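Local coordinates for protein putative phosphosugar isomerase (Clostridium difficile, PDB 3G68) that probably isomerises a phosphorylated sugar, as expected of a double-SIS-domain protein related to the isomerase half of glucosamine-6-phosphate synthase, at residues Gly323-Pro326 with Thr327-Gly330; Pro333-Pro336 with Lys337-Phe341. All blocks are in the same frame, centred on the assembly; numbering follows the deposited sequence.

Contact 1: residues Gly323-Pro326 with Thr327-Gly330; sequences GEIP and TLRG
Thr327 turns its hydroxyl back on the last turn of helix 316-324 and donates it to a main-chain carbonyl, the one side-chain hydrogen bond between Gly323-Pro326 and Thr327-Gly330. OG1 lies 2.6 Å from Glu324 O, tilted 33° from the carbonyl plane. With chi1 at 68°, OG1 sits between the residue's own N and C, a position that swings it toward the carbonyl three residues earlier. The same rotation lays the methyl CG2 against the preceding turn, 3.5 Å from Gly323 O.

Two main-chain bonds continue the winding in short steps. Leu328 N donates to Ile325 O at 2.9 Å, and Arg329 N donates to Pro326 O at the same separation. Each bond spans three residues, the i to i+3 spacing of a 3-10 helix. Pro326, whose ring nitrogen has no hydrogen to give, belongs with this 3-10 winding and supplies the second of the two acceptors through its carbonyl.

Apolar contact runs along the Ile325 side. Its CG2 meets the aliphatic part of Arg329, CD at 3.7 Å, the two side chains crossing obliquely; its CD1 only loosely approaches Leu328 CD1, at 4.3 Å. The arginine chain is bent at chi3 (55°), and its guanidinium is held by other carbonyls: NH1 donates to Val206 O and Ser208 O, NH2 to Met234 O. The buried side chain of Ile325 also packs against helices 187-200, 202-206 and 220-234, touching Ile198, Leu205, Val206 and Met234.

The whole is the end region of an alpha-helix continued by a short 3-10 turn that includes Pro326, with a threonine hydroxyl bound to a carbonyl of the last helical turn.

Contact 2: residues Pro333-Pro336 with Lys337-Phe341; sequences PSVP and KDTRF
Thr339 CG2 is the methyl on which the contact between Pro333-Pro336 and Lys337-Phe341 rests. It touches the ring of Pro336 at CG, 3.9 Å away, and one branch of Val335, CG1, at 4.0 Å. The threonine and proline side chains cross at about a right angle. Val335 has CG1 anti to its backbone N (chi1 179°), which sends that branch toward the threonine methyl. No hydrogen bond joins the two segments; the chain simply folds back through Lys337 and Asp338 until these three side chains meet.

In the next shell, Thr339 is the second residue of a type I beta turn from Asp338 to Phe341, closed by Phe341 N donating to Asp338 O at 3.2 Å. This turn probably sets where the threonine methyl lies. Inside it the Asp338 carboxylate accepts from the main chain two residues on: Arg340 N reaches OD1 at 3.0 Å, with an N-H...O angle of 145°, forming an Asx turn. The donor comes to the anti side of OD1, 34° out of the carboxylate plane. OD1 thus closes the Asx turn within the beta turn, while OD2 links it by a salt bridge to Lys344 of helix 341-345, the helix for which Arg340 is the N-cap residue.

On the Pro333-Pro336 side, Val335 O accepts from Arg235. Ser334 is held by its hydroxyl to Ser140 and by backbone bonding to Gly141, and Pro333 rests on Ile4 of helix 4-20.

The contact is thus a small apolar patch on an exposed surface, backed by polar bonds on both segments. The aspartate's charge, shared between a peptide N-H and a lysine, would probably favour its ionised form.

In the fold
Contacts 1 and 2 follow one another along the chain, their centres about 15 Å apart, on the same side of the chain's centre and about 22 and 21 Å from it. Pro333, the first residue of 333-336, lies back against contact 1: its CB is 4.0 Å from Pro326 CB, its CG 3.8 Å from Gly323 O and its CD 4.0 Å from Thr327 CG2. The chain leaving helix 316-324 therefore turns back on that helix's end region before running out to helix 341-345. Contact 1 is partly buried, whereas contact 2 is a surface contact. Neither contact's two segments touch another subunit of the four-chain assembly.

Contact 1: residues Gly323-Pro326 with Thr327-Gly330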
ATOM      1  N   GLY B 323     -10.471  14.993  48.220  1.00  9.43           N
ATOM      2  CA  GLY B 323     -11.731  15.087  47.519  1.00 10.97           C
ATOM      3  C   GLY B 323     -12.676  13.944  47.845  1.00 12.93           C
ATOM      4  O   GLY B 323     -13.892  14.169  47.985  1.00 14.94           O
ATOM      5  N   GLU B 324     -12.142  12.732  48.000  1.00  8.77           N
ATOM      6  CA  GLU B 324     -12.988  11.535  48.146  1.00 12.13           C
ATOM      7  C   GLU B 324     -13.344  10.995  49.539  1.00 12.60           C
ATOM      8  O   GLU B 324     -14.474  10.549  49.787  1.00 12.78           O
ATOM      9  CB  GLU B 324     -12.357  10.372  47.408  1.00  9.35           C
ATOM     10  CG  GLU B 324     -12.278  10.569  45.906  1.00 10.80           C
ATOM     11  CD  GLU B 324     -11.879   9.260  45.173  1.00 16.84           C
ATOM     12  OE1 GLU B 324     -11.430   8.313  45.850  1.00 14.58           O
ATOM     13  OE2 GLU B 324     -12.008   9.181  43.924  1.00 18.94           O
ATOM     14  N   ILE B 325     -12.360  10.973  50.418  1.00 11.51           N
ATOM     15  CA  ILE B 325     -12.547  10.358  51.746  1.00 10.22           C
ATOM     16  C   ILE B 325     -13.394  11.219  52.683  1.00 10.29           C
ATOM     17  O   ILE B 325     -14.209  10.658  53.402  1.00 10.59           O
ATOM     18  CB  ILE B 325     -11.194   9.886  52.342  1.00  8.78           C
ATOM     19  CG1 ILE B 325     -10.544   8.865  51.379  1.00  9.44           C
ATOM     20  CG2 ILE B 325     -11.362   9.295  53.751  1.00  6.30           C
ATOM     21  CD1 ILE B 325     -11.292   7.476  51.222  1.00  6.86           C
ATOM     22  N   PRO B 326     -13.197  12.560  52.723  1.00 10.21           N
ATOM     23  CA  PRO B 326     -14.065  13.350  53.585  1.00 11.17           C
ATOM     24  C   PRO B 326     -15.567  13.168  53.322  1.00 14.96           C
ATOM     25  O   PRO B 326     -16.342  13.241  54.270  1.00 15.72           O
ATOM     26  CB  PRO B 326     -13.654  14.791  53.304  1.00 12.53           C
ATOM     27  CG  PRO B 326     -12.242  14.693  52.979  1.00 12.64           C
ATOM     28  CD  PRO B 326     -12.148  13.396  52.151  1.00 10.69           C
ATOM     29  N   THR B 327     -15.956  12.892  52.077  1.00 14.41           N
ATOM     30  CA  THR B 327     -17.375  12.641  51.756  1.00 16.64           C
ATOM     31  C   THR B 327     -17.902  11.402  52.500  1.00 18.72           C
ATOM     32  O   THR B 327     -19.105  11.277  52.702  1.00 18.93           O
ATOM     33  CB  THR B 327     -17.625  12.513  50.219  1.00 17.67           C
ATOM     34  OG1 THR B 327     -17.005  11.316  49.726  1.00 21.58           O
ATOM     35  CG2 THR B 327     -17.032  13.685  49.487  1.00 12.71           C
ATOM     36  N   LEU B 328     -17.009  10.481  52.897  1.00 18.64           N
ATOM     37  CA  LEU B 328     -17.395   9.312  53.699  1.00 19.36           C
ATOM     38  C   LEU B 328     -17.283   9.566  55.212  1.00 19.67           C
ATOM     39  O   LEU B 328     -17.535   8.660  55.996  1.00 21.90           O
ATOM     40  CB  LEU B 328     -16.526   8.116  53.303  1.00 19.86           C
ATOM     41  CG  LEU B 328     -16.371   7.773  51.825  1.00 22.30           C
ATOM     42  CD1 LEU B 328     -15.491   6.545  51.685  1.00 24.35           C
ATOM     43  CD2 LEU B 328     -17.719   7.543  51.170  1.00 28.52           C
ATOM     44  N   ARG B 329     -16.952  10.793  55.618  1.00 18.47           N
ATOM     45  CA  ARG B 329     -16.756  11.208  57.002  1.00 18.60           C
ATOM     46  C   ARG B 329     -17.567  12.463  57.339  1.00 20.28           C
ATOM     47  O   ARG B 329     -17.183  13.259  58.199  1.00 20.97           O
ATOM     48  CB  ARG B 329     -15.252  11.489  57.268  1.00 18.00           C
ATOM     49  CG  ARG B 329     -14.328  10.313  57.078  1.00 13.13           C
ATOM     50  CD  ARG B 329     -12.879  10.764  56.800  1.00 15.91           C
ATOM     51  NE  ARG B 329     -12.294  11.678  57.804  1.00 10.62           N
ATOM     52  CZ  ARG B 329     -11.587  11.307  58.870  1.00 12.46           C
ATOM     53  NH1 ARG B 329     -11.334  10.040  59.122  1.00 11.90           N
ATOM     54  NH2 ARG B 329     -11.089  12.230  59.693  1.00 16.65           N
ATOM     55  N   GLY B 330     -18.686  12.649  56.651  1.00 21.41           N
ATOM     56  CA  GLY B 330     -19.608  13.763  56.915  1.00 23.74           C
ATOM     57  C   GLY B 330     -19.184  15.173  56.548  1.00 23.71           C
ATOM     58  O   GLY B 330     -19.704  16.130  57.122  1.00 24.71           O
TER

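Contact 2: residues Pro333-Pro336 with Lys337-Phe341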
ATOM      1  N   PRO B 333     -15.705  18.510  51.394  1.00 12.14           N
ATOM      2  CA  PRO B 333     -14.369  19.085  51.568  1.00 13.59           C
ATOM      3  C   PRO B 333     -14.120  20.439  50.915  1.00 14.22           C
ATOM      4  O   PRO B 333     -13.081  21.037  51.168  1.00 14.44           O
ATOM      5  CB  PRO B 333     -13.456  18.006  51.006  1.00 12.48           C
ATOM      6  CG  PRO B 333     -14.272  17.304  50.016  1.00 11.03           C
ATOM      7  CD  PRO B 333     -15.673  17.337  50.494  1.00 11.92           C
ATOM      8  N   SER B 334     -15.045  20.895  50.073  1.00 15.04           N
ATOM      9  CA  SER B 334     -14.913  22.188  49.424  1.00 16.17           C
ATOM     10  C   SER B 334     -15.513  23.324  50.247  1.00 15.41           C
ATOM     11  O   SER B 334     -15.336  24.466  49.870  1.00 14.98           O
ATOM     12  CB  SER B 334     -15.553  22.173  48.032  1.00 16.42           C
ATOM     13  OG  SER B 334     -14.673  21.570  47.114  1.00 20.31           O
ATOM     14  N   VAL B 335     -16.201  23.006  51.353  1.00 17.48           N
ATOM     15  CA  VAL B 335     -16.822  24.023  52.240  1.00 17.81           C
ATOM     16  C   VAL B 335     -16.154  24.075  53.633  1.00 18.63           C
ATOM     17  O   VAL B 335     -16.218  23.098  54.369  1.00 18.04           O
ATOM     18  CB  VAL B 335     -18.320  23.744  52.431  1.00 17.92           C
ATOM     19  CG1 VAL B 335     -18.961  24.810  53.377  1.00 18.55           C
ATOM     20  CG2 VAL B 335     -19.036  23.687  51.060  1.00 16.37           C
ATOM     21  N   PRO B 336     -15.531  25.205  54.018  1.00 18.70           N
ATOM     22  CA  PRO B 336     -14.900  25.183  55.345  1.00 19.42           C
ATOM     23  C   PRO B 336     -15.852  24.960  56.523  1.00 19.12           C
ATOM     24  O   PRO B 336     -17.059  25.096  56.388  1.00 18.42           O
ATOM     25  CB  PRO B 336     -14.254  26.573  55.467  1.00 21.91           C
ATOM     26  CG  PRO B 336     -14.963  27.415  54.486  1.00 21.97           C
ATOM     27  CD  PRO B 336     -15.332  26.504  53.347  1.00 19.47           C
ATOM     28  N   LYS B 337     -15.273  24.529  57.636  1.00 18.77           N
ATOM     29  CA  LYS B 337     -15.958  24.305  58.911  1.00 19.58           C
ATOM     30  C   LYS B 337     -16.843  25.496  59.299  1.00 20.48           C
ATOM     31  O   LYS B 337     -17.999  25.319  59.655  1.00 18.94           O
ATOM     32  CB  LYS B 337     -14.900  24.098  60.003  1.00 20.17           C
ATOM     33  CG  LYS B 337     -15.446  23.876  61.439  1.00 20.51           C
ATOM     34  CD  LYS B 337     -14.323  23.751  62.447  1.00 20.22           C
ATOM     35  CE  LYS B 337     -14.832  23.687  63.876  1.00 18.77           C
ATOM     36  NZ  LYS B 337     -15.446  22.385  64.219  1.00 21.49           N
ATOM     37  N   ASP B 338     -16.265  26.696  59.229  1.00 20.46           N
ATOM     38  CA  ASP B 338     -16.948  27.936  59.598  1.00 20.89           C
ATOM     39  C   ASP B 338     -16.708  28.935  58.481  1.00 20.23           C
ATOM     40  O   ASP B 338     -15.621  29.518  58.371  1.00 20.19           O
ATOM     41  CB  ASP B 338     -16.412  28.446  60.954  1.00 20.73           C
ATOM     42  CG  ASP B 338     -17.236  29.618  61.519  1.00 25.09           C
ATOM     43  OD1 ASP B 338     -17.972  30.276  60.742  1.00 20.91           O
ATOM     44  OD2 ASP B 338     -17.145  29.895  62.742  1.00 28.92           O
ATOM     45  N   THR B 339     -17.721  29.145  57.639  1.00 19.79           N
ATOM     46  CA  THR B 339     -17.574  30.071  56.528  1.00 20.16           C
ATOM     47  C   THR B 339     -17.388  31.539  56.973  1.00 19.71           C
ATOM     48  O   THR B 339     -16.930  32.370  56.186  1.00 20.57           O
ATOM     49  CB  THR B 339     -18.730  29.916  55.500  1.00 20.94           C
ATOM     50  OG1 THR B 339     -19.993  30.061  56.169  1.00 19.90           O
ATOM     51  CG2 THR B 339     -18.640  28.508  54.852  1.00 22.02           C
ATOM     52  N   ARG B 340     -17.688  31.844  58.230  1.00 18.86           N
ATOM     53  CA  ARG B 340     -17.495  33.202  58.757  1.00 20.63           C
ATOM     54  C   ARG B 340     -16.357  33.353  59.756  1.00 21.30           C
ATOM     55  O   ARG B 340     -16.299  34.365  60.478  1.00 21.20           O
ATOM     56  CB  ARG B 340     -18.800  33.712  59.361  1.00 19.97           C
ATOM     57  CG  ARG B 340     -19.763  34.196  58.312  1.00 22.00           C
ATOM     58  CD  ARG B 340     -20.939  34.921  58.913  1.00 23.03           C
ATOM     59  NE  ARG B 340     -20.503  35.970  59.835  1.00 23.03           N
ATOM     60  CZ  ARG B 340     -20.541  35.887  61.164  1.00 22.69           C
ATOM     61  NH1 ARG B 340     -20.979  34.799  61.800  1.00 28.33           N
ATOM     62  NH2 ARG B 340     -20.113  36.915  61.868  1.00 25.78           N
ATOM     63  N   PHE B 341     -15.416  32.402  59.752  1.00 20.40           N
ATOM     64  CA  PHE B 341     -14.306  32.433  60.699  1.00 21.30           C
ATOM     65  C   PHE B 341     -13.462  33.696  60.560  1.00 23.69           C
ATOM     66  O   PHE B 341     -13.183  34.369  61.551  1.00 23.62           O
ATOM     67  CB  PHE B 341     -13.423  31.203  60.548  1.00 20.52           C
ATOM     68  CG  PHE B 341     -12.259  31.211  61.460  1.00 19.17           C
ATOM     69  CD1 PHE B 341     -12.400  30.790  62.777  1.00 18.74           C
ATOM     70  CD2 PHE B 341     -11.037  31.682  61.027  1.00 19.74           C
ATOM     71  CE1 PHE B 341     -11.328  30.832  63.651  1.00 20.08           C
ATOM     72  CE2 PHE B 341      -9.977  31.719  61.880  1.00 17.69           C
ATOM     73  CZ  PHE B 341     -10.127  31.288  63.199  1.00 13.69           C
TER